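PDB 4XAB: EvdO2 from Micromonospora carbonacea, which probably acts as a metal-dependent oxygenase of the phytanoyl-CoA dioxygenase family, carrying out an oxidative cyclization in the biosynthesis of orthosomycin antibiotics. Local coordinates for residues 75-80 against 110-115; 102-107 against 140-145; 159-164 against 214-219. All blocks are in the same frame, centred on the assembly; numbering follows the deposited sequence.

How the contacts relate
The three contacts lie within a double-stranded beta-helix that encloses a metal centre. Contact 1 pairs strand 74-76 with strand 110-118, and contact 2 fastens the end of helix 89-102 to strand 139-149; their centres lie about 17 Å apart, both reach the same large sheet, and they touch directly where Glu110 OE1 forms a salt bridge with Arg141 NH1, 3.2 Å away. Contact 3 belongs to the smaller sheet, its centre about 21 Å from that of contact 1 and about 22 Å from that of contact 2. It supplies the nickel ligand His215, whereas the side chains of His114 in contact 1 and Leu144 in contact 2 stay about 7 Å and 11 Å from the ion.

Contact 1 (75-80 against 110-115); sequences IIKPEK and EFYGHA
Ile75 and Ala115 form an antiparallel hydrogen-bonded pair, Ile75 N reaching Ala115 O at 2.8 Å and Ala115 N returning to Ile75 O at 2.9 Å, and the next pair, Ile76 with His114, is non-hydrogen-bonded. At Lys77 the pairing loses its regularity: its N still finds Gly113 O at 3.0 Å, but from well above the carbonyl plane and with a bent N-H...O angle of 138°. The chain then turns, and Glu79 takes over as acceptor, its OE2 receiving Gly113 N at 2.9 Å on the syn side of the carboxylate. CG of Glu79 sits between its own N and carbonyl carbon (chi1 60°), and a further bend at chi2 brings the carboxylate back to the strand. Glycine suits position 113 because a CB would run into Glu79 OE1.

Pro78 lays its CD against the Gly113 carbonyl carbon and its CG on Ala115 CB, 3.9 Å off, a small methyl that lets the ring settle close. On the face of Ile76, Tyr112 and His114, Ile76 sends CD1 obliquely to Tyr112 CE2, also 3.9 Å; the extended aliphatic chain of Lys77, from beyond the strand, crosses Tyr112 at about a right angle, with Lys77 CE near Tyr112 CB. The His114 ring turns its CD2 edge to Ile75 O in the ring plane, and its NE2 is hydrogen-bonded to Gln74. On the Ile75 and Ala115 face, helix 32-45 adds Leu45 and Tyr42. Such a short strand added beside 110-118, whose other neighbour is 226-234, extends the larger sheet of the double-stranded beta-helix, or cupin, fold.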
ATOM      1  N   ILE A  75       1.873 -10.746  -1.677  1.00 26.02           N
ATOM      2  CA  ILE A  75       3.147 -11.175  -2.231  1.00 31.37           C
ATOM      3  C   ILE A  75       4.120 -10.006  -2.226  1.00 32.48           C
ATOM      4  O   ILE A  75       3.895  -9.005  -2.899  1.00 26.48           O
ATOM      5  CB  ILE A  75       2.982 -11.710  -3.664  1.00 27.54           C
ATOM      6  CG1 ILE A  75       2.010 -12.892  -3.678  1.00 30.44           C
ATOM      7  CG2 ILE A  75       4.319 -12.112  -4.242  1.00 32.85           C
ATOM      8  CD1 ILE A  75       1.509 -13.262  -5.055  1.00 28.99           C
ATOM      9  N   ILE A  76       5.189 -10.116  -1.448  1.00 30.76           N
ATOM     10  CA  ILE A  76       6.209  -9.077  -1.455  1.00 34.15           C
ATOM     11  C   ILE A  76       7.071  -9.256  -2.706  1.00 37.25           C
ATOM     12  O   ILE A  76       7.446 -10.372  -3.059  1.00 42.01           O
ATOM     13  CB  ILE A  76       7.076  -9.103  -0.177  1.00 47.92           C
ATOM     14  CG1 ILE A  76       8.129  -7.994  -0.215  1.00 53.38           C
ATOM     15  CG2 ILE A  76       7.728 -10.460   0.010  1.00 56.03           C
ATOM     16  CD1 ILE A  76       7.541  -6.606  -0.384  1.00 60.87           C
ATOM     17  N   LYS A  77       7.353  -8.149  -3.384  1.00 30.32           N
ATOM     18  CA  LYS A  77       8.132  -8.147  -4.621  1.00 32.03           C
ATOM     19  C   LYS A  77       7.645  -9.163  -5.660  1.00 32.95           C
ATOM     20  O   LYS A  77       8.397 -10.048  -6.070  1.00 36.48           O
ATOM     21  CB  LYS A  77       9.611  -8.381  -4.303  1.00 32.76           C
ATOM     22  CG  LYS A  77      10.232  -7.214  -3.574  1.00 32.69           C
ATOM     23  CD  LYS A  77      11.653  -7.513  -3.106  1.00 38.26           C
ATOM     24  CE  LYS A  77      12.272  -6.289  -2.449  1.00 51.48           C
ATOM     25  NZ  LYS A  77      13.473  -6.622  -1.635  1.00 57.06           N
ATOM     26  N   PRO A  78       6.391  -9.014  -6.118  1.00 28.25           N
ATOM     27  CA  PRO A  78       5.853  -9.937  -7.124  1.00 31.03           C
ATOM     28  C   PRO A  78       6.622  -9.862  -8.442  1.00 34.67           C
ATOM     29  O   PRO A  78       6.534 -10.778  -9.264  1.00 34.93           O
ATOM     30  CB  PRO A  78       4.410  -9.457  -7.298  1.00 29.61           C
ATOM     31  CG  PRO A  78       4.471  -7.998  -6.944  1.00 25.14           C
ATOM     32  CD  PRO A  78       5.433  -7.939  -5.801  1.00 26.14           C
ATOM     33  N   GLU A  79       7.392  -8.790  -8.622  1.00 31.59           N
ATOM     34  CA  GLU A  79       8.202  -8.619  -9.817  1.00 33.67           C
ATOM     35  C   GLU A  79       9.262  -9.718  -9.953  1.00 45.38           C
ATOM     36  O   GLU A  79       9.866  -9.870 -11.012  1.00 50.13           O
ATOM     37  CB  GLU A  79       8.866  -7.237  -9.817  1.00 35.01           C
ATOM     38  CG  GLU A  79       9.783  -6.966  -8.630  1.00 36.80           C
ATOM     39  CD  GLU A  79       9.068  -6.261  -7.487  1.00 31.42           C
ATOM     40  OE1 GLU A  79       7.840  -6.429  -7.358  1.00 31.52           O
ATOM     41  OE2 GLU A  79       9.742  -5.545  -6.716  1.00 30.87           O
ATOM     42  N   LYS A  80       9.488 -10.479  -8.884  1.00 48.42           N
ATOM     43  CA  LYS A  80      10.358 -11.653  -8.954  1.00 50.57           C
ATOM     44  C   LYS A  80       9.723 -12.741  -9.817  1.00 47.72           C
ATOM     45  O   LYS A  80      10.404 -13.415 -10.590  1.00 51.09           O
ATOM     46  CB  LYS A  80      10.644 -12.216  -7.561  1.00 50.60           C
ATOM     47  CG  LYS A  80      11.468 -11.326  -6.653  1.00 54.09           C
ATOM     48  CD  LYS A  80      11.657 -12.000  -5.295  1.00 60.10           C
ATOM     49  CE  LYS A  80      12.448 -11.130  -4.329  1.00 62.37           C
ATOM     50  NZ  LYS A  80      12.474 -11.722  -2.959  1.00 66.57           N
ATOM     51  N   GLU A 110      15.037   4.300  -4.905  1.00 20.55           N
ATOM     52  CA  GLU A 110      14.946   2.854  -4.791  1.00 19.32           C
ATOM     53  C   GLU A 110      13.478   2.465  -4.809  1.00 19.29           C
ATOM     54  O   GLU A 110      12.622   3.264  -4.438  1.00 20.00           O
ATOM     55  CB  GLU A 110      15.621   2.371  -3.512  1.00 17.04           C
ATOM     56  CG  GLU A 110      17.123   2.582  -3.536  1.00 27.16           C
ATOM     57  CD  GLU A 110      17.779   2.293  -2.206  1.00 33.93           C
ATOM     58  OE1 GLU A 110      17.333   1.358  -1.510  1.00 36.59           O
ATOM     59  OE2 GLU A 110      18.737   3.014  -1.861  1.00 37.59           O
ATOM     60  N   PHE A 111      13.181   1.246  -5.240  1.00 19.65           N
ATOM     61  CA  PHE A 111      11.786   0.851  -5.373  1.00 15.87           C
ATOM     62  C   PHE A 111      11.575  -0.644  -5.265  1.00 21.85           C
ATOM     63  O   PHE A 111      12.502  -1.435  -5.438  1.00 24.72           O
ATOM     64  CB  PHE A 111      11.222   1.354  -6.713  1.00 20.67           C
ATOM     65  CG  PHE A 111      12.085   1.012  -7.898  1.00 26.43           C
ATOM     66  CD1 PHE A 111      13.011   1.924  -8.384  1.00 29.33           C
ATOM     67  CD2 PHE A 111      11.987  -0.225  -8.513  1.00 30.14           C
ATOM     68  CE1 PHE A 111      13.813   1.609  -9.469  1.00 32.61           C
ATOM     69  CE2 PHE A 111      12.795  -0.547  -9.592  1.00 33.45           C
ATOM     70  CZ  PHE A 111      13.703   0.372 -10.071  1.00 35.16           C
ATOM     71  N   TYR A 112      10.338  -1.020  -4.971  1.00 19.01           N
ATOM     72  CA  TYR A 112       9.925  -2.412  -5.064  1.00 20.39           C
ATOM     73  C   TYR A 112       8.405  -2.487  -5.168  1.00 19.82           C
ATOM     74  O   TYR A 112       7.696  -1.505  -4.908  1.00 19.86           O
ATOM     75  CB  TYR A 112      10.429  -3.224  -3.863  1.00 18.73           C
ATOM     76  CG  TYR A 112       9.912  -2.745  -2.528  1.00 24.89           C
ATOM     77  CD1 TYR A 112      10.594  -1.769  -1.805  1.00 25.56           C
ATOM     78  CD2 TYR A 112       8.741  -3.270  -1.982  1.00 22.99           C
ATOM     79  CE1 TYR A 112      10.120  -1.323  -0.588  1.00 23.53           C
ATOM     80  CE2 TYR A 112       8.262  -2.829  -0.759  1.00 27.04           C
ATOM     81  CZ  TYR A 112       8.961  -1.861  -0.070  1.00 23.77           C
ATOM     82  OH  TYR A 112       8.492  -1.420   1.142  1.00 29.74           O
ATOM     83  N   GLY A 113       7.912  -3.662  -5.541  1.00 24.01           N
ATOM     84  CA  GLY A 113       6.487  -3.877  -5.724  1.00 22.52           C
ATOM     85  C   GLY A 113       5.898  -4.662  -4.571  1.00 23.58           C
ATOM     86  O   GLY A 113       6.614  -5.274  -3.785  1.00 23.20           O
ATOM     87  N   HIS A 114       4.578  -4.649  -4.468  1.00 20.59           N
ATOM     88  CA  HIS A 114       3.893  -5.363  -3.405  1.00 22.22           C
ATOM     89  C   HIS A 114       2.469  -5.657  -3.895  1.00 23.73           C
ATOM     90  O   HIS A 114       1.751  -4.745  -4.300  1.00 22.28           O
ATOM     91  CB  HIS A 114       3.903  -4.533  -2.109  1.00 23.90           C
ATOM     92  CG  HIS A 114       3.208  -5.188  -0.955  1.00 35.45           C
ATOM     93  ND1 HIS A 114       2.744  -4.477   0.133  1.00 40.64           N
ATOM     94  CD2 HIS A 114       2.906  -6.485  -0.712  1.00 39.25           C
ATOM     95  CE1 HIS A 114       2.178  -5.308   0.991  1.00 42.51           C
ATOM     96  NE2 HIS A 114       2.266  -6.532   0.504  1.00 36.12           N
ATOM     97  N   ALA A 115       2.086  -6.931  -3.885  1.00 22.57           N
ATOM     98  CA  ALA A 115       0.773  -7.335  -4.373  1.00 20.78           C
ATOM     99  C   ALA A 115      -0.113  -7.749  -3.217  1.00 23.57           C
ATOM    100  O   ALA A 115       0.324  -8.453  -2.301  1.00 20.70           O
ATOM    101  CB  ALA A 115       0.896  -8.461  -5.377  1.00 22.96           C
TER

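Contact 2 (102-107 against 140-145); sequences LDMAEE and RRRGLS
Arg142 brings its guanidinium end-on to the carbonyl oxygen of Leu102, both terminal nitrogens converging on that one atom: NH2 at 2.8 Å and NH1 at 2.9 Å from Leu102 O. The oxygen lies in the guanidinium plane, and NH2 meets it nearly in line with the C=O bond (166°), while NH1 comes in more from the side of that bond (131°). The side chain reaches this position through a bend at chi3 (-71°), which swings the flat group round to the helix terminus. Met104 crosses the same group obliquely, its CG 3.2 Å from Arg142 NH2 and its SD over one guanidinium face; a thioether, flexible and polarisable, suits such a delocalised cation.

Beside this polar grip the contact is aliphatic. Leu102 points toward the strand and sets CG against Leu144 CD2 at 3.8 Å, the two branched chains crossing at a slant, while Leu102 CD2 rests on the backbone at Gly143 CA, 4.0 Å away. Leu144 also packs on Ala98 and Phe101 of helix 89-102, so the strand is seated along the helix as well as at its end.

Asp103, which leaves the helix with positive phi, has its carboxylate engaged by Arg15 and Arg19. Were Arg142 replaced by an alanine, the Leu102 carbonyl would probably lose these two donors, and the Met104 sulfur the flat group it covers. Helix carbonyls near the C-terminus lack amide partners further along the chain and carry the negative end of the helix dipole, so a cation there is probably favoured electrostatically as well as by its two bonds.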
ATOM      1  N   LEU A 102       8.197  13.795  -4.575  1.00 22.03           N
ATOM      2  CA  LEU A 102       9.277  13.799  -3.588  1.00 22.53           C
ATOM      3  C   LEU A 102      10.358  14.840  -3.876  1.00 26.12           C
ATOM      4  O   LEU A 102      11.259  15.030  -3.064  1.00 30.63           O
ATOM      5  CB  LEU A 102       9.930  12.413  -3.500  1.00 19.09           C
ATOM      6  CG  LEU A 102       9.068  11.244  -3.026  1.00 18.34           C
ATOM      7  CD1 LEU A 102       9.787   9.940  -3.284  1.00 21.33           C
ATOM      8  CD2 LEU A 102       8.752  11.381  -1.549  1.00 22.41           C
ATOM      9  N   ASP A 103      10.267  15.505  -5.025  1.00 29.05           N
ATOM     10  CA  ASP A 103      11.311  16.427  -5.484  1.00 32.73           C
ATOM     11  C   ASP A 103      12.674  15.749  -5.532  1.00 33.19           C
ATOM     12  O   ASP A 103      13.683  16.306  -5.085  1.00 32.63           O
ATOM     13  CB  ASP A 103      11.385  17.667  -4.593  1.00 40.05           C
ATOM     14  CG  ASP A 103      10.220  18.599  -4.803  1.00 51.76           C
ATOM     15  OD1 ASP A 103       9.932  18.931  -5.971  1.00 58.52           O
ATOM     16  OD2 ASP A 103       9.583  18.983  -3.801  1.00 55.04           O
ATOM     17  N   MET A 104      12.689  14.545  -6.088  1.00 29.34           N
ATOM     18  CA  MET A 104      13.912  13.769  -6.239  1.00 28.73           C
ATOM     19  C   MET A 104      14.028  13.224  -7.645  1.00 34.09           C
ATOM     20  O   MET A 104      13.019  12.871  -8.257  1.00 30.44           O
ATOM     21  CB  MET A 104      13.935  12.611  -5.253  1.00 23.60           C
ATOM     22  CG  MET A 104      14.007  13.038  -3.831  1.00 33.41           C
ATOM     23  SD  MET A 104      13.924  11.574  -2.804  1.00 42.39           S
ATOM     24  CE  MET A 104      15.232  10.580  -3.518  1.00 28.18           C
ATOM     25  N   ALA A 105      15.255  13.161  -8.158  1.00 27.86           N
ATOM     26  CA  ALA A 105      15.495  12.571  -9.468  1.00 22.85           C
ATOM     27  C   ALA A 105      15.066  11.118  -9.461  1.00 24.06           C
ATOM     28  O   ALA A 105      15.247  10.424  -8.467  1.00 24.26           O
ATOM     29  CB  ALA A 105      16.983  12.691  -9.867  1.00 24.48           C
ATOM     30  N   GLU A 106      14.499  10.663 -10.572  1.00 24.63           N
ATOM     31  CA  GLU A 106      14.049   9.277 -10.691  1.00 27.36           C
ATOM     32  C   GLU A 106      15.181   8.290 -10.403  1.00 27.07           C
ATOM     33  O   GLU A 106      14.971   7.230  -9.805  1.00 22.42           O
ATOM     34  CB  GLU A 106      13.475   9.036 -12.087  1.00 27.88           C
ATOM     35  CG  GLU A 106      12.210   9.845 -12.346  1.00 26.39           C
ATOM     36  CD  GLU A 106      11.565   9.535 -13.676  1.00 34.23           C
ATOM     37  OE1 GLU A 106      11.700   8.392 -14.150  1.00 40.60           O
ATOM     38  OE2 GLU A 106      10.919  10.438 -14.245  1.00 36.75           O
ATOM     39  N   GLU A 107      16.383   8.658 -10.828  1.00 23.44           N
ATOM     40  CA  GLU A 107      17.568   7.824 -10.643  1.00 26.73           C
ATOM     41  C   GLU A 107      17.975   7.666  -9.182  1.00 24.19           C
ATOM     42  O   GLU A 107      18.732   6.763  -8.841  1.00 30.75           O
ATOM     43  CB  GLU A 107      18.740   8.409 -11.438  1.00 31.89           C
ATOM     44  CG  GLU A 107      18.540   8.430 -12.949  1.00 34.77           C
ATOM     45  CD  GLU A 107      17.791   9.658 -13.451  1.00 32.04           C
ATOM     46  OE1 GLU A 107      17.244  10.417 -12.627  1.00 30.73           O
ATOM     47  OE2 GLU A 107      17.756   9.866 -14.678  1.00 36.17           O
ATOM     48  N   ARG A 140      16.870   7.208   8.148  1.00 21.79           N
ATOM     49  CA  ARG A 140      15.675   7.877   7.662  1.00 21.73           C
ATOM     50  C   ARG A 140      15.646   7.831   6.147  1.00 21.02           C
ATOM     51  O   ARG A 140      16.651   8.059   5.492  1.00 19.57           O
ATOM     52  CB  ARG A 140      15.624   9.321   8.172  1.00 29.01           C
ATOM     53  CG  ARG A 140      14.333  10.065   7.829  1.00 40.35           C
ATOM     54  CD  ARG A 140      14.335  11.477   8.399  1.00 50.97           C
ATOM     55  NE  ARG A 140      13.170  12.253   7.972  1.00 63.40           N
ATOM     56  CZ  ARG A 140      13.140  13.026   6.889  1.00 66.84           C
ATOM     57  NH1 ARG A 140      14.212  13.125   6.111  1.00 68.19           N
ATOM     58  NH2 ARG A 140      12.039  13.699   6.578  1.00 65.76           N
ATOM     59  N   ARG A 141      14.490   7.503   5.582  1.00 20.13           N
ATOM     60  CA  ARG A 141      14.313   7.586   4.137  1.00 19.70           C
ATOM     61  C   ARG A 141      13.113   8.471   3.870  1.00 20.08           C
ATOM     62  O   ARG A 141      12.133   8.390   4.601  1.00 26.61           O
ATOM     63  CB  ARG A 141      14.066   6.211   3.514  1.00 20.49           C
ATOM     64  CG  ARG A 141      15.230   5.225   3.579  1.00 20.02           C
ATOM     65  CD  ARG A 141      14.734   3.889   3.035  1.00 29.93           C
ATOM     66  NE  ARG A 141      15.695   2.802   3.191  1.00 30.73           N
ATOM     67  CZ  ARG A 141      16.543   2.415   2.246  1.00 33.12           C
ATOM     68  NH1 ARG A 141      16.578   3.047   1.079  1.00 30.77           N
ATOM     69  NH2 ARG A 141      17.372   1.404   2.475  1.00 41.60           N
ATOM     70  N   ARG A 142      13.205   9.330   2.860  1.00 18.28           N
ATOM     71  CA  ARG A 142      12.008   9.964   2.318  1.00 20.83           C
ATOM     72  C   ARG A 142      11.360   8.979   1.362  1.00 22.26           C
ATOM     73  O   ARG A 142      12.041   8.232   0.667  1.00 22.32           O
ATOM     74  CB  ARG A 142      12.346  11.272   1.616  1.00 26.24           C
ATOM     75  CG  ARG A 142      13.003  12.276   2.534  1.00 37.30           C
ATOM     76  CD  ARG A 142      12.690  13.700   2.137  1.00 52.16           C
ATOM     77  NE  ARG A 142      13.356  14.094   0.901  1.00 59.28           N
ATOM     78  CZ  ARG A 142      12.720  14.448  -0.212  1.00 58.99           C
ATOM     79  NH1 ARG A 142      11.394  14.462  -0.250  1.00 49.43           N
ATOM     80  NH2 ARG A 142      13.415  14.803  -1.283  1.00 65.13           N
ATOM     81  N   GLY A 143      10.042   8.952   1.313  1.00 18.23           N
ATOM     82  CA  GLY A 143       9.439   7.999   0.409  1.00 15.46           C
ATOM     83  C   GLY A 143       7.944   8.011   0.408  1.00 16.28           C
ATOM     84  O   GLY A 143       7.296   8.701   1.199  1.00 18.04           O
ATOM     85  N   LEU A 144       7.389   7.209  -0.486  1.00 14.48           N
ATOM     86  CA  LEU A 144       5.946   7.114  -0.579  1.00 11.69           C
ATOM     87  C   LEU A 144       5.553   5.787  -1.202  1.00 12.87           C
ATOM     88  O   LEU A 144       6.401   5.020  -1.692  1.00 15.72           O
ATOM     89  CB  LEU A 144       5.382   8.295  -1.386  1.00 16.39           C
ATOM     90  CG  LEU A 144       5.950   8.610  -2.783  1.00 13.22           C
ATOM     91  CD1 LEU A 144       5.552   7.568  -3.824  1.00 17.11           C
ATOM     92  CD2 LEU A 144       5.477   9.984  -3.253  1.00 14.44           C
ATOM     93  N   SER A 145       4.256   5.530  -1.171  1.00 12.53           N
ATOM     94  CA  SER A 145       3.656   4.345  -1.771  1.00 10.25           C
ATOM     95  C   SER A 145       2.581   4.768  -2.761  1.00 12.06           C
ATOM     96  O   SER A 145       1.832   5.692  -2.488  1.00 13.77           O
ATOM     97  CB  SER A 145       3.018   3.450  -0.711  1.00 15.84           C
ATOM     98  OG  SER A 145       4.011   2.929   0.154  1.00 19.77           O
TER

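Contact 3 (159-164 against 214-219); sequences CLHYLP and PHYAGP. With NI (nickel (II) ion), chain B.
His161 and Tyr216 are bound through their backbones as an antiparallel hydrogen-bonded pair, His161 N to Tyr216 O at 2.8 Å and Tyr216 N to His161 O at 2.9 Å. Two residues along, Leu163 N donates to Pro214 O at 3.1 Å. The pairs flanking His161 and Tyr216, Leu160 with Ala217 and Tyr162 with His215, are non-hydrogen-bonded and bring their alpha carbons close, so that CA-H groups also approach the carbonyls, as His215 CA does His161 O.

The aromatic contact is between His161 and Tyr216, which lie side by side and point the same way. It is T-shaped: the CD1 edge of Tyr216 meets one face of His161, centroids 5.3 Å apart and planes at 78°. At the edge of the imidazole, in its plane, a water lies 2.7 Å from His161 NE2; it donates to Cys159 O and accepts from Gly218 N, joining the two strands beyond their last direct bond. Trp128 stacks on Tyr216.

Strand 215-217 pairs with 160-162, which has 197-198 on its other side, and is also bonded through its backbone to His129 and Thr126, all part of the double-stranded beta-helix of this family, whose barrel holds the metal. His215 NE2 binds nickel at 2.1 Å, and His129 and Asp131 complete the protein's facial triad; a water is a further ligand. CG of His215 sits between its backbone N and carbonyl carbon (chi1 50°), which turns the ring to the ion, and ND1 bonded to Thr213 O helps to fix its rotation.

Tyr162 packs alongside His215, CD2 at 3.5 Å from His215 CB, with its hydroxyl bonded to His209; further packing comes from Leu160 CD2 on the Ala217 methyl and Leu163 across the Pro214 ring.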
ATOM      1  N   CYS A 159     -11.294   0.038   0.956  1.00 17.49           N
ATOM      2  CA  CYS A 159     -10.423   1.102   0.466  1.00 18.35           C
ATOM      3  C   CYS A 159      -9.646   1.704   1.637  1.00 16.55           C
ATOM      4  O   CYS A 159      -9.944   1.429   2.796  1.00 16.92           O
ATOM      5  CB  CYS A 159     -11.229   2.183  -0.262  1.00 22.42           C
ATOM      6  SG  CYS A 159     -12.190   3.249   0.812  1.00 18.75           S
ATOM      7  N   LEU A 160      -8.631   2.506   1.329  1.00 15.84           N
ATOM      8  CA  LEU A 160      -7.811   3.141   2.354  1.00 14.83           C
ATOM      9  C   LEU A 160      -8.478   4.390   2.908  1.00 16.31           C
ATOM     10  O   LEU A 160      -9.211   5.086   2.208  1.00 15.67           O
ATOM     11  CB  LEU A 160      -6.431   3.514   1.787  1.00 16.76           C
ATOM     12  CG  LEU A 160      -5.613   2.308   1.310  1.00 24.59           C
ATOM     13  CD1 LEU A 160      -4.202   2.696   0.900  1.00 24.74           C
ATOM     14  CD2 LEU A 160      -5.576   1.255   2.387  1.00 29.72           C
ATOM     15  N   HIS A 161      -8.189   4.654   4.173  1.00 14.90           N
ATOM     16  CA  HIS A 161      -8.579   5.867   4.866  1.00 11.79           C
ATOM     17  C   HIS A 161      -7.305   6.494   5.400  1.00 13.54           C
ATOM     18  O   HIS A 161      -6.414   5.775   5.845  1.00 14.41           O
ATOM     19  CB  HIS A 161      -9.515   5.578   6.043  1.00 13.67           C
ATOM     20  CG  HIS A 161     -10.742   4.797   5.685  1.00 16.18           C
ATOM     21  ND1 HIS A 161     -12.011   5.213   6.028  1.00 21.08           N
ATOM     22  CD2 HIS A 161     -10.893   3.592   5.084  1.00 15.03           C
ATOM     23  CE1 HIS A 161     -12.894   4.316   5.623  1.00 23.80           C
ATOM     24  NE2 HIS A 161     -12.241   3.323   5.043  1.00 18.07           N
ATOM     25  N   TYR A 162      -7.240   7.817   5.406  1.00 12.86           N
ATOM     26  CA  TYR A 162      -6.057   8.526   5.897  1.00 10.90           C
ATOM     27  C   TYR A 162      -6.342   9.523   7.005  1.00 14.71           C
ATOM     28  O   TYR A 162      -7.456  10.023   7.128  1.00 14.58           O
ATOM     29  CB  TYR A 162      -5.393   9.290   4.752  1.00 11.29           C
ATOM     30  CG  TYR A 162      -4.866   8.419   3.661  1.00 11.83           C
ATOM     31  CD1 TYR A 162      -5.529   8.325   2.447  1.00 16.67           C
ATOM     32  CD2 TYR A 162      -3.698   7.708   3.828  1.00 12.81           C
ATOM     33  CE1 TYR A 162      -5.032   7.550   1.432  1.00 16.58           C
ATOM     34  CE2 TYR A 162      -3.206   6.919   2.837  1.00 13.45           C
ATOM     35  CZ  TYR A 162      -3.877   6.836   1.631  1.00 16.49           C
ATOM     36  OH  TYR A 162      -3.367   6.050   0.623  1.00 19.58           O
ATOM     37  N   LEU A 163      -5.311   9.836   7.793  1.00 14.31           N
ATOM     38  CA  LEU A 163      -5.369  10.977   8.703  1.00 12.73           C
ATOM     39  C   LEU A 163      -4.665  12.159   8.054  1.00 13.59           C
ATOM     40  O   LEU A 163      -3.436  12.205   8.041  1.00 16.23           O
ATOM     41  CB  LEU A 163      -4.704  10.658  10.049  1.00 16.70           C
ATOM     42  CG  LEU A 163      -4.828  11.823  11.033  1.00 23.06           C
ATOM     43  CD1 LEU A 163      -6.246  11.899  11.554  1.00 21.48           C
ATOM     44  CD2 LEU A 163      -3.830  11.703  12.188  1.00 27.42           C
ATOM     45  N   PRO A 164      -5.435  13.111   7.496  1.00 15.98           N
ATOM     46  CA  PRO A 164      -4.818  14.237   6.785  1.00 12.77           C
ATOM     47  C   PRO A 164      -3.850  15.009   7.666  1.00 15.54           C
ATOM     48  O   PRO A 164      -4.195  15.353   8.801  1.00 20.15           O
ATOM     49  CB  PRO A 164      -6.013  15.118   6.403  1.00 15.11           C
ATOM     50  CG  PRO A 164      -7.195  14.186   6.393  1.00 15.56           C
ATOM     51  CD  PRO A 164      -6.910  13.200   7.502  1.00 14.17           C
ATOM     52  N   PRO A 214      -0.669   8.368   8.534  1.00 12.66           N
ATOM     53  CA  PRO A 214      -1.424   7.233   9.086  1.00 12.51           C
ATOM     54  C   PRO A 214      -2.522   6.779   8.132  1.00 14.83           C
ATOM     55  O   PRO A 214      -3.192   7.617   7.503  1.00 13.72           O
ATOM     56  CB  PRO A 214      -2.026   7.796  10.385  1.00 13.91           C
ATOM     57  CG  PRO A 214      -1.159   8.983  10.729  1.00 14.03           C
ATOM     58  CD  PRO A 214      -0.779   9.568   9.378  1.00 14.03           C
ATOM     59  N   HIS A 215      -2.681   5.466   7.991  1.00 13.18           N
ATOM     60  CA  HIS A 215      -3.773   4.955   7.173  1.00 15.06           C
ATOM     61  C   HIS A 215      -4.353   3.667   7.730  1.00 15.63           C
ATOM     62  O   HIS A 215      -3.744   2.995   8.551  1.00 14.92           O
ATOM     63  CB  HIS A 215      -3.330   4.757   5.709  1.00 13.86           C
ATOM     64  CG  HIS A 215      -2.050   3.990   5.547  1.00 15.49           C
ATOM     65  ND1 HIS A 215      -0.812   4.540   5.803  1.00 13.37           N
ATOM     66  CD2 HIS A 215      -1.818   2.728   5.117  1.00 16.55           C
ATOM     67  CE1 HIS A 215       0.125   3.637   5.564  1.00 14.72           C
ATOM     68  NE2 HIS A 215      -0.456   2.535   5.132  1.00 14.99           N
ATOM     69  N   TYR A 216      -5.551   3.346   7.249  1.00 13.35           N
ATOM     70  CA  TYR A 216      -6.357   2.229   7.734  1.00 16.16           C
ATOM     71  C   TYR A 216      -7.089   1.676   6.530  1.00 17.47           C
ATOM     72  O   TYR A 216      -7.387   2.421   5.603  1.00 15.49           O
ATOM     73  CB  TYR A 216      -7.332   2.719   8.804  1.00 15.49           C
ATOM     74  CG  TYR A 216      -8.567   1.887   9.023  1.00 15.23           C
ATOM     75  CD1 TYR A 216      -9.704   2.055   8.236  1.00 18.98           C
ATOM     76  CD2 TYR A 216      -8.610   0.960  10.050  1.00 21.70           C
ATOM     77  CE1 TYR A 216     -10.833   1.301   8.451  1.00 20.46           C
ATOM     78  CE2 TYR A 216      -9.733   0.203  10.274  1.00 23.61           C
ATOM     79  CZ  TYR A 216     -10.837   0.376   9.470  1.00 21.17           C
ATOM     80  OH  TYR A 216     -11.957  -0.376   9.704  1.00 26.55           O
ATOM     81  N   ALA A 217      -7.364   0.377   6.521  1.00 19.50           N
ATOM     82  CA  ALA A 217      -8.253  -0.177   5.500  1.00 22.00           C
ATOM     83  C   ALA A 217      -9.305  -1.038   6.158  1.00 26.41           C
ATOM     84  O   ALA A 217      -8.999  -1.848   7.028  1.00 22.21           O
ATOM     85  CB  ALA A 217      -7.477  -0.986   4.463  1.00 18.75           C
ATOM     86  N   GLY A 218     -10.550  -0.864   5.735  1.00 24.05           N
ATOM     87  CA  GLY A 218     -11.636  -1.633   6.296  1.00 18.12           C
ATOM     88  C   GLY A 218     -11.631  -3.059   5.778  1.00 18.00           C
ATOM     89  O   GLY A 218     -10.851  -3.414   4.888  1.00 21.21           O
ATOM     90  N   PRO A 219     -12.495  -3.896   6.346  1.00 20.90           N
ATOM     91  CA  PRO A 219     -12.669  -5.264   5.852  1.00 22.20           C
ATOM     92  C   PRO A 219     -13.306  -5.265   4.464  1.00 21.98           C
ATOM     93  O   PRO A 219     -13.884  -4.256   4.057  1.00 21.67           O
ATOM     94  CB  PRO A 219     -13.607  -5.886   6.885  1.00 28.86           C
ATOM     95  CG  PRO A 219     -14.395  -4.719   7.404  1.00 27.88           C
ATOM     96  CD  PRO A 219     -13.388  -3.603   7.480  1.00 21.91           C
TER
HETATM   97 NI    NI B 301       0.632   0.771   5.096  1.00 16.57          NI
HETATM   98  O   HOH W   1     -12.411   0.843   4.088  1.00 23.04           O
HETATM   99  O   HOH W   2       1.042   1.067   3.150  1.00 22.78           O